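Local coordinates for PR domain zinc finger protein 2 (Homo sapiens, PDB 2QPW), which uses S-adenosyl-L-methionine to methylate a lysine of histone H3 through the PR domain described here, and may also act as a DNA-binding transcription factor, at residues P28-L33 / K53-G58; K49-G54 / Y125-P130; D63-S68 / C88-D93. All blocks are in the same frame, centred on the assembly; numbering follows the deposited sequence.

Interaction 1 (P28-L33 / K53-G58); sequences PEEVRL and KGKKFG
The ring of F57 and the carboxylate of E30 make up most of this small contact, with K55 reaching in from the solvent side. E30 OE1 comes to the edge of the phenyl ring, close to its plane, and lies 3.5 Å from F57 CE2; the carboxylate and ring planes are 29° apart. An acidic oxygen at this place faces the ring hydrogens, the slightly positive rim, and keeps away from the pi cloud. The glutamate gets there by folding: its chain bends at chi2 (87°), which turns the carboxylate across toward the 53-58 segment.

The same oxygen is shared with K55. Here the aliphatic part leads, since K55 CE is 3.2 Å from E30 OE1, whereas K55 NZ stands 3.8 Å from it in a salt bridge that is long. The lysine also bends at chi2 (66°) and crosses the glutamate at about a right angle. A water accepts from K55 NZ at 2.9 Å; its modelled distance to E30 is doubtfully short.

Two apolar side chains of the 28-33 segment also pack on the ring, both approaching it obliquely. P28 CG is 4.2 Å from F57 CE2, and V31 CG1 is 4.4 Å from F57 CZ. The type I turn from P28 to V31 gathers these groups with E30 round one side of the phenylalanine.

In the PR domain, which is related to SET domains, this contact joins two sheets. V31 begins strand 31-35, which pairs with 43-47 in a two-stranded sheet, and its side chain packs on V45 of that partner. F57 belongs to 56-57, an outermost strand of the four-stranded mixed sheet; its backbone bonds to Y125 of strand 122-127, and W99 meets its ring edge-to-face.

Interaction 2 (K49-G54 / Y125-P130); sequences KPILKG and YKTLKP
I51 meets the last residue of strand 122-127, its CG2 3.9 Å from T127 CG2 where the two branched side chains pass obliquely. Its carbonyl turns to the other partner: P130 CA lies 3.4 Å from I51 O in a CA-H...O contact. L52 contributes its backbone, with T127 OG1 donating to L52 O at 2.7 Å, in the carbonyl plane and on a lone pair. The threonine hydroxyl sits between its own backbone N and carbonyl carbon (chi1 61°), and from there it faces the loop.

This loop leads from strand 43-47 into strand 56-57, the outermost partner of 122-127 in the mixed sheet of the PR domain, so these bonds carry the edge of that sheet on into irregular chain. K53 follows with an extended side chain laid alongside the turn after the strand: K53 CE is 3.4 Å from L128 O, and K53 CB touches P130 CD at 4.1 Å. G54, at a positive phi (85°) that favours glycine, gives its N-H to T127 O over 3.1 Å at 160°. Its own carbonyl is flanked by the bent chain of K126, whose CE lies 3.7 Å from G54 O.

Interaction 3 (D63-S68 / C88-D93); sequences DKKKRS and CIDATD
K65 and D90 meet diagonally on one face of two neighbouring antiparallel strands, where K65 NZ donates to D90 OD2 at 2.9 Å in a salt bridge. The lysine chain is fully extended beyond CG, running obliquely over the aspartate so that its last carbons also pass close to the carboxylate. OD2 is met on its anti side, 26° out of the carboxylate plane.

Beneath this pair the backbones are laced by four bonds. D63 and D90 form one hydrogen-bonded pair, with D90 N to D63 O at 2.9 Å and the return bond from D63 N to D90 O at 3.0 Å. K65 and C88 form the other, where C88 N reaches K65 O at 2.8 Å. Between them K64 and I89 are a non-hydrogen-bonded pair whose side chains lie side by side, K64 CG 3.8 Å from I89 CD1, on the face away from the salt bridge. Strand 63-65 is thereby an outer strand of a three-stranded antiparallel sheet in the PR domain, with 85-90 in the middle and 76-81 beyond it.

Further along the chain, R67 folds over the C88 thiol: R67 CD is 3.8 Å from C88 SG. The arginine is held further by V70 O, which accepts from its NH1.

An Asx turn positions the D90 carboxylate. OD1 takes T92 N from above the carboxylate plane and the T92 hydroxyl, 2.7 Å from OG1 to OD1, on its syn lone pair; two donors on one oxygen limit rotation of the group. K71 makes a second salt bridge to D90 OD2, and two ammonium groups there would be expected to favour the ionised acid. D63 is paired outside with K96, while K64 lies in a cation-pi contact with Y81.

Going from the N terminus, interaction 1 closes first: 28-33, where strand 31-35 begins, meets 53-58, and the loop between them holds the rest of that strand and 43-47; the contact brings this pair against the edge of the mixed sheet. Interaction 2 starts before that loop is finished, sharing K53 and G54 with it, and closes a far longer one on 125-130; the two touch where backbone atoms of K55 and F57 meet T127 and Y125. Nested inside this long loop, interaction 3 joins 63-68 to 88-93 and builds part of the three-stranded sheet. It lies across the chain's centre from the others, its centre about 24 Å from that of interaction 1.

Interaction 1 (P28-L33 / K53-G58)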
loop_
_atom_site.group_PDB
_atom_site.type_symbol
_atom_site.label_atom_id
_atom_site.label_comp_id
_atom_site.label_asym_id
_atom_site.label_seq_id
_atom_site.Cartn_x
_atom_site.Cartn_y
_atom_site.Cartn_z
ATOM N N PRO A 28 9.373 0.917 -10.204
ATOM C CA PRO A 28 10.439 1.851 -10.543
ATOM C C PRO A 28 11.726 1.505 -9.765
ATOM O O PRO A 28 11.687 0.705 -8.839
ATOM C CB PRO A 28 9.883 3.201 -10.054
ATOM C CG PRO A 28 9.035 2.805 -8.845
ATOM C CD PRO A 28 8.382 1.519 -9.275
ATOM N N GLU A 29 12.843 2.114 -10.166
ATOM C CA GLU A 29 14.154 1.799 -9.591
ATOM C C GLU A 29 14.211 1.948 -8.062
ATOM O O GLU A 29 14.863 1.128 -7.406
ATOM C CB GLU A 29 15.222 2.681 -10.248
ATOM C CG GLU A 29 16.684 2.298 -9.925
ATOM C CD GLU A 29 17.705 3.162 -10.659
ATOM O OE1 GLU A 29 17.360 3.796 -11.682
ATOM O OE2 GLU A 29 18.878 3.176 -10.229
ATOM N N GLU A 30 13.547 2.988 -7.527
ATOM C CA GLU A 30 13.577 3.415 -6.087
ATOM C C GLU A 30 13.075 2.390 -5.100
ATOM O O GLU A 30 13.278 2.562 -3.881
ATOM C CB GLU A 30 12.589 4.605 -5.832
ATOM C CG GLU A 30 12.776 5.828 -6.597
ATOM C CD GLU A 30 12.056 5.759 -7.910
ATOM O OE1 GLU A 30 10.945 6.308 -8.006
ATOM O OE2 GLU A 30 12.572 5.131 -8.828
ATOM N N VAL A 31 12.334 1.387 -5.589
ATOM C CA VAL A 31 11.719 0.393 -4.699
ATOM C C VAL A 31 11.964 -1.064 -5.116
ATOM O O VAL A 31 12.291 -1.346 -6.302
ATOM C CB VAL A 31 10.145 0.633 -4.537
ATOM C CG1 VAL A 31 9.882 2.082 -4.109
ATOM C CG2 VAL A 31 9.391 0.299 -5.830
ATOM N N ARG A 32 11.816 -1.980 -4.152
ATOM C CA ARG A 32 11.865 -3.436 -4.430
ATOM C C ARG A 32 10.851 -4.150 -3.549
ATOM O O ARG A 32 10.480 -3.632 -2.480
ATOM C CB ARG A 32 13.277 -4.008 -4.139
ATOM C CG ARG A 32 13.657 -4.068 -2.652
ATOM C CD ARG A 32 14.933 -4.938 -2.436
ATOM N NE ARG A 32 16.107 -4.301 -3.051
ATOM C CZ ARG A 32 16.682 -4.698 -4.191
ATOM N NH1 ARG A 32 16.218 -5.756 -4.864
ATOM N NH2 ARG A 32 17.730 -4.041 -4.661
ATOM N N LEU A 33 10.415 -5.339 -3.977
ATOM C CA LEU A 33 9.551 -6.205 -3.134
ATOM C C LEU A 33 10.385 -7.168 -2.284
ATOM O O LEU A 33 11.355 -7.771 -2.792
ATOM C CB LEU A 33 8.575 -7.012 -4.019
ATOM C CG LEU A 33 7.627 -6.201 -4.918
ATOM C CD1 LEU A 33 6.584 -7.155 -5.500
ATOM C CD2 LEU A 33 6.917 -5.094 -4.139
ATOM N N LYS A 53 11.203 13.814 -0.145
ATOM C CA LYS A 53 9.858 14.166 0.307
ATOM C C LYS A 53 9.055 14.667 -0.895
ATOM O O LYS A 53 9.586 15.387 -1.762
ATOM C CB LYS A 53 9.944 15.243 1.393
ATOM C CG LYS A 53 8.623 15.654 2.032
ATOM C CD LYS A 53 8.878 16.736 3.118
ATOM C CE LYS A 53 7.532 17.195 3.708
ATOM N NZ LYS A 53 7.694 18.362 4.618
ATOM N N GLY A 54 7.767 14.322 -0.957
ATOM C CA GLY A 54 6.936 14.705 -2.104
ATOM C C GLY A 54 6.922 13.821 -3.358
ATOM O O GLY A 54 6.161 14.101 -4.298
ATOM N N LYS A 55 7.702 12.747 -3.388
ATOM C CA LYS A 55 7.700 11.813 -4.519
ATOM C C LYS A 55 6.353 11.049 -4.603
ATOM O O LYS A 55 5.906 10.503 -3.592
ATOM C CB LYS A 55 8.878 10.832 -4.403
ATOM C CG LYS A 55 8.940 9.698 -5.456
ATOM C CD LYS A 55 9.196 10.227 -6.912
ATOM C CE LYS A 55 9.237 9.047 -7.906
ATOM N NZ LYS A 55 9.453 9.494 -9.330
ATOM N N LYS A 56 5.751 11.014 -5.801
ATOM C CA LYS A 56 4.441 10.363 -6.067
ATOM C C LYS A 56 4.576 8.994 -6.743
ATOM O O LYS A 56 5.323 8.838 -7.715
ATOM C CB LYS A 56 3.627 11.267 -6.996
ATOM C CG LYS A 56 2.215 10.831 -7.270
ATOM C CD LYS A 56 1.472 11.962 -7.984
ATOM C CE LYS A 56 2.109 12.385 -9.305
ATOM N NZ LYS A 56 1.796 11.457 -10.417
ATOM N N PHE A 57 3.838 8.014 -6.251
ATOM C CA PHE A 57 3.789 6.680 -6.870
ATOM C C PHE A 57 2.340 6.335 -7.188
ATOM O O PHE A 57 1.441 6.758 -6.459
ATOM C CB PHE A 57 4.303 5.648 -5.895
ATOM C CG PHE A 57 5.749 5.865 -5.481
ATOM C CD1 PHE A 57 6.057 6.293 -4.188
ATOM C CD2 PHE A 57 6.777 5.600 -6.373
ATOM C CE1 PHE A 57 7.404 6.464 -3.781
ATOM C CE2 PHE A 57 8.108 5.793 -6.005
ATOM C CZ PHE A 57 8.424 6.220 -4.703
ATOM N N GLY A 58 2.123 5.542 -8.235
ATOM C CA GLY A 58 0.766 5.113 -8.586
ATOM C C GLY A 58 0.447 5.255 -10.088
ATOM O O GLY A 58 1.344 5.516 -10.898
HETATM O O HOH W 1 9.381 6.602 -9.857
#

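Interaction 2 (K49-G54 / Y125-P130)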
loop_
_atom_site.group_PDB
_atom_site.type_symbol
_atom_site.label_atom_id
_atom_site.label_comp_id
_atom_site.label_asym_id
_atom_site.label_seq_id
_atom_site.Cartn_x
_atom_site.Cartn_y
_atom_site.Cartn_z
ATOM N N LYS A 49 17.178 3.184 -2.566
ATOM C CA LYS A 49 18.010 4.385 -2.678
ATOM C C LYS A 49 17.245 5.552 -2.029
ATOM O O LYS A 49 16.050 5.396 -1.714
ATOM C CB LYS A 49 18.299 4.662 -4.158
ATOM C CG LYS A 49 17.134 5.082 -5.027
ATOM C CD LYS A 49 17.569 5.171 -6.516
ATOM C CE LYS A 49 18.272 6.496 -6.776
ATOM N NZ LYS A 49 18.514 6.836 -8.221
ATOM N N PRO A 50 17.911 6.705 -1.791
ATOM C CA PRO A 50 17.180 7.831 -1.153
ATOM C C PRO A 50 15.978 8.298 -1.989
ATOM O O PRO A 50 16.086 8.459 -3.225
ATOM C CB PRO A 50 18.239 8.958 -1.082
ATOM C CG PRO A 50 19.554 8.239 -1.126
ATOM C CD PRO A 50 19.332 7.042 -2.040
ATOM N N ILE A 51 14.848 8.496 -1.312
ATOM C CA ILE A 51 13.604 9.003 -1.956
ATOM C C ILE A 51 13.290 10.356 -1.291
ATOM O O ILE A 51 13.180 10.432 -0.068
ATOM C CB ILE A 51 12.396 8.000 -1.779
ATOM C CG1 ILE A 51 12.765 6.573 -2.267
ATOM C CG2 ILE A 51 11.136 8.525 -2.561
ATOM C CD1 ILE A 51 11.667 5.486 -2.052
ATOM N N LEU A 52 13.170 11.412 -2.101
ATOM C CA LEU A 52 12.826 12.758 -1.625
ATOM C C LEU A 52 11.397 12.880 -1.064
ATOM O O LEU A 52 10.486 12.144 -1.466
ATOM C CB LEU A 52 12.959 13.759 -2.779
ATOM C CG LEU A 52 14.230 13.743 -3.659
ATOM C CD1 LEU A 52 14.223 14.881 -4.714
ATOM C CD2 LEU A 52 15.420 13.834 -2.780
ATOM N N LYS A 53 11.203 13.814 -0.145
ATOM C CA LYS A 53 9.858 14.166 0.307
ATOM C C LYS A 53 9.055 14.667 -0.895
ATOM O O LYS A 53 9.586 15.387 -1.762
ATOM C CB LYS A 53 9.944 15.243 1.393
ATOM C CG LYS A 53 8.623 15.654 2.032
ATOM C CD LYS A 53 8.878 16.736 3.118
ATOM C CE LYS A 53 7.532 17.195 3.708
ATOM N NZ LYS A 53 7.694 18.362 4.618
ATOM N N GLY A 54 7.767 14.322 -0.957
ATOM C CA GLY A 54 6.936 14.705 -2.104
ATOM C C GLY A 54 6.922 13.821 -3.358
ATOM O O GLY A 54 6.161 14.101 -4.298
ATOM N N TYR A 125 0.124 7.436 -3.944
ATOM C CA TYR A 125 0.791 7.507 -2.631
ATOM C C TYR A 125 1.905 8.552 -2.768
ATOM O O TYR A 125 2.663 8.524 -3.768
ATOM C CB TYR A 125 1.426 6.156 -2.264
ATOM C CG TYR A 125 0.474 5.010 -1.905
ATOM C CD1 TYR A 125 -0.910 5.226 -1.710
ATOM C CD2 TYR A 125 0.961 3.716 -1.737
ATOM C CE1 TYR A 125 -1.765 4.162 -1.336
ATOM C CE2 TYR A 125 0.124 2.658 -1.365
ATOM C CZ TYR A 125 -1.242 2.898 -1.176
ATOM O OH TYR A 125 -2.042 1.840 -0.796
ATOM N N LYS A 126 1.999 9.472 -1.809
ATOM C CA LYS A 126 3.035 10.519 -1.834
ATOM C C LYS A 126 3.886 10.385 -0.569
ATOM O O LYS A 126 3.351 10.040 0.494
ATOM C CB LYS A 126 2.393 11.897 -1.914
ATOM C CG LYS A 126 3.396 13.020 -2.130
ATOM C CD LYS A 126 2.739 14.382 -2.329
ATOM C CE LYS A 126 2.606 14.746 -3.772
ATOM N NZ LYS A 126 2.139 16.175 -3.854
ATOM N N THR A 127 5.195 10.626 -0.674
ATOM C CA THR A 127 6.061 10.524 0.520
ATOM C C THR A 127 5.880 11.741 1.447
ATOM O O THR A 127 5.907 12.918 1.014
ATOM C CB THR A 127 7.573 10.326 0.189
ATOM O OG1 THR A 127 8.034 11.445 -0.565
ATOM C CG2 THR A 127 7.820 9.020 -0.643
ATOM N N LEU A 128 5.702 11.429 2.733
ATOM C CA LEU A 128 5.412 12.386 3.791
ATOM C C LEU A 128 6.711 12.997 4.318
ATOM O O LEU A 128 6.732 14.098 4.891
ATOM C CB LEU A 128 4.679 11.620 4.907
ATOM C CG LEU A 128 4.177 12.320 6.164
ATOM C CD1 LEU A 128 3.329 13.544 5.819
ATOM C CD2 LEU A 128 3.364 11.296 7.008
ATOM N N LYS A 129 7.795 12.237 4.163
ATOM C CA LYS A 129 9.125 12.584 4.661
ATOM C C LYS A 129 10.109 11.838 3.778
ATOM O O LYS A 129 9.686 10.908 3.059
ATOM C CB LYS A 129 9.292 12.164 6.127
ATOM C CG LYS A 129 9.173 10.678 6.424
ATOM C CD LYS A 129 8.800 10.474 7.900
ATOM C CE LYS A 129 9.476 9.254 8.478
ATOM N NZ LYS A 129 9.407 9.293 9.971
ATOM N N PRO A 130 11.398 12.245 3.771
ATOM C CA PRO A 130 12.414 11.466 3.043
ATOM C C PRO A 130 12.522 10.012 3.511
ATOM O O PRO A 130 12.350 9.713 4.696
ATOM C CB PRO A 130 13.730 12.228 3.327
ATOM C CG PRO A 130 13.281 13.599 3.745
ATOM C CD PRO A 130 11.981 13.439 4.428
#

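Interaction 3 (D63-S68 / C88-D93)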
loop_
_atom_site.group_PDB
_atom_site.type_symbol
_atom_site.label_atom_id
_atom_site.label_comp_id
_atom_site.label_asym_id
_atom_site.label_seq_id
_atom_site.Cartn_x
_atom_site.Cartn_y
_atom_site.Cartn_z
ATOM N N ASP A 63 -10.215 -3.976 -8.884
ATOM C CA ASP A 63 -11.587 -4.194 -9.389
ATOM C C ASP A 63 -12.560 -3.216 -8.706
ATOM O O ASP A 63 -12.466 -3.017 -7.500
ATOM C CB ASP A 63 -12.014 -5.656 -9.087
ATOM C CG ASP A 63 -11.499 -6.680 -10.112
ATOM O OD1 ASP A 63 -10.918 -6.321 -11.187
ATOM O OD2 ASP A 63 -11.737 -7.882 -9.845
ATOM N N LYS A 64 -13.486 -2.630 -9.461
ATOM C CA LYS A 64 -14.561 -1.773 -8.875
ATOM C C LYS A 64 -15.671 -2.665 -8.294
ATOM O O LYS A 64 -16.244 -3.490 -9.028
ATOM C CB LYS A 64 -15.170 -0.886 -9.968
ATOM C CG LYS A 64 -14.433 0.375 -10.214
ATOM C CD LYS A 64 -15.200 1.320 -11.173
ATOM C CE LYS A 64 -14.145 2.061 -11.993
ATOM N NZ LYS A 64 -14.626 3.349 -12.530
ATOM N N LYS A 65 -15.944 -2.534 -6.997
ATOM C CA LYS A 65 -16.966 -3.343 -6.321
ATOM C C LYS A 65 -17.767 -2.474 -5.336
ATOM O O LYS A 65 -17.266 -1.448 -4.845
ATOM C CB LYS A 65 -16.333 -4.502 -5.533
ATOM C CG LYS A 65 -15.409 -5.442 -6.350
ATOM C CD LYS A 65 -14.924 -6.575 -5.473
ATOM C CE LYS A 65 -13.936 -7.455 -6.210
ATOM N NZ LYS A 65 -13.482 -8.524 -5.300
ATOM N N LYS A 66 -19.013 -2.867 -5.056
ATOM C CA LYS A 66 -19.782 -2.175 -3.991
ATOM C C LYS A 66 -19.212 -2.544 -2.619
ATOM O O LYS A 66 -18.654 -3.636 -2.448
ATOM C CB LYS A 66 -21.269 -2.542 -4.014
ATOM C CG LYS A 66 -21.973 -2.340 -5.329
ATOM C CD LYS A 66 -23.444 -2.737 -5.186
ATOM C CE LYS A 66 -23.592 -4.262 -5.209
ATOM N NZ LYS A 66 -24.975 -4.640 -4.809
ATOM N N ARG A 67 -19.380 -1.648 -1.641
ATOM C CA ARG A 67 -18.881 -1.924 -0.271
ATOM C C ARG A 67 -19.332 -3.288 0.261
ATOM O O ARG A 67 -18.570 -3.976 0.976
ATOM C CB ARG A 67 -19.278 -0.801 0.702
ATOM C CG ARG A 67 -18.707 -0.955 2.138
ATOM C CD ARG A 67 -17.188 -0.652 2.173
ATOM N NE ARG A 67 -16.432 -1.326 3.243
ATOM C CZ ARG A 67 -15.953 -2.576 3.184
ATOM N NH1 ARG A 67 -16.174 -3.333 2.119
ATOM N NH2 ARG A 67 -15.261 -3.089 4.204
ATOM N N SER A 68 -20.575 -3.680 -0.058
ATOM C CA SER A 68 -21.135 -4.946 0.441
ATOM C C SER A 68 -20.461 -6.209 -0.140
ATOM O O SER A 68 -20.713 -7.326 0.334
ATOM C CB SER A 68 -22.661 -4.979 0.233
ATOM O OG SER A 68 -23.014 -4.962 -1.146
ATOM N N CYS A 88 -15.497 0.578 -4.101
ATOM C CA CYS A 88 -14.225 0.076 -3.546
ATOM C C CYS A 88 -13.349 -0.339 -4.718
ATOM O O CYS A 88 -13.836 -0.983 -5.667
ATOM C CB CYS A 88 -14.462 -1.141 -2.649
ATOM S SG CYS A 88 -15.432 -0.758 -1.189
ATOM N N ILE A 89 -12.064 0.025 -4.658
ATOM C CA ILE A 89 -11.060 -0.353 -5.673
ATOM C C ILE A 89 -10.241 -1.481 -5.013
ATOM O O ILE A 89 -9.443 -1.201 -4.102
ATOM C CB ILE A 89 -10.183 0.874 -5.991
ATOM C CG1 ILE A 89 -11.051 2.079 -6.432
ATOM C CG2 ILE A 89 -9.122 0.535 -7.062
ATOM C CD1 ILE A 89 -12.049 1.790 -7.642
ATOM N N ASP A 90 -10.505 -2.724 -5.420
ATOM C CA ASP A 90 -10.118 -3.906 -4.637
ATOM C C ASP A 90 -8.981 -4.684 -5.318
ATOM O O ASP A 90 -9.167 -5.241 -6.414
ATOM C CB ASP A 90 -11.328 -4.847 -4.469
ATOM C CG ASP A 90 -11.042 -6.011 -3.531
ATOM O OD1 ASP A 90 -10.012 -5.983 -2.815
ATOM O OD2 ASP A 90 -11.882 -6.948 -3.484
ATOM N N ALA A 91 -7.817 -4.703 -4.664
ATOM C CA ALA A 91 -6.636 -5.419 -5.156
ATOM C C ALA A 91 -6.335 -6.646 -4.287
ATOM O O ALA A 91 -5.207 -7.158 -4.295
ATOM C CB ALA A 91 -5.401 -4.477 -5.230
ATOM N N THR A 92 -7.328 -7.126 -3.535
ATOM C CA THR A 92 -7.162 -8.373 -2.752
ATOM C C THR A 92 -6.563 -9.512 -3.613
ATOM O O THR A 92 -5.636 -10.214 -3.170
ATOM C CB THR A 92 -8.493 -8.824 -2.039
ATOM O OG1 THR A 92 -8.942 -7.788 -1.157
ATOM C CG2 THR A 92 -8.273 -10.067 -1.219
ATOM N N ASP A 93 -7.077 -9.657 -4.845
ATOM C CA ASP A 93 -6.501 -10.559 -5.864
ATOM C C ASP A 93 -5.355 -9.798 -6.567
ATOM O O ASP A 93 -5.586 -8.817 -7.263
ATOM C CB ASP A 93 -7.598 -10.947 -6.880
ATOM C CG ASP A 93 -7.083 -11.842 -8.008
ATOM O OD1 ASP A 93 -5.850 -12.087 -8.080
ATOM O OD2 ASP A 93 -7.942 -12.267 -8.839
#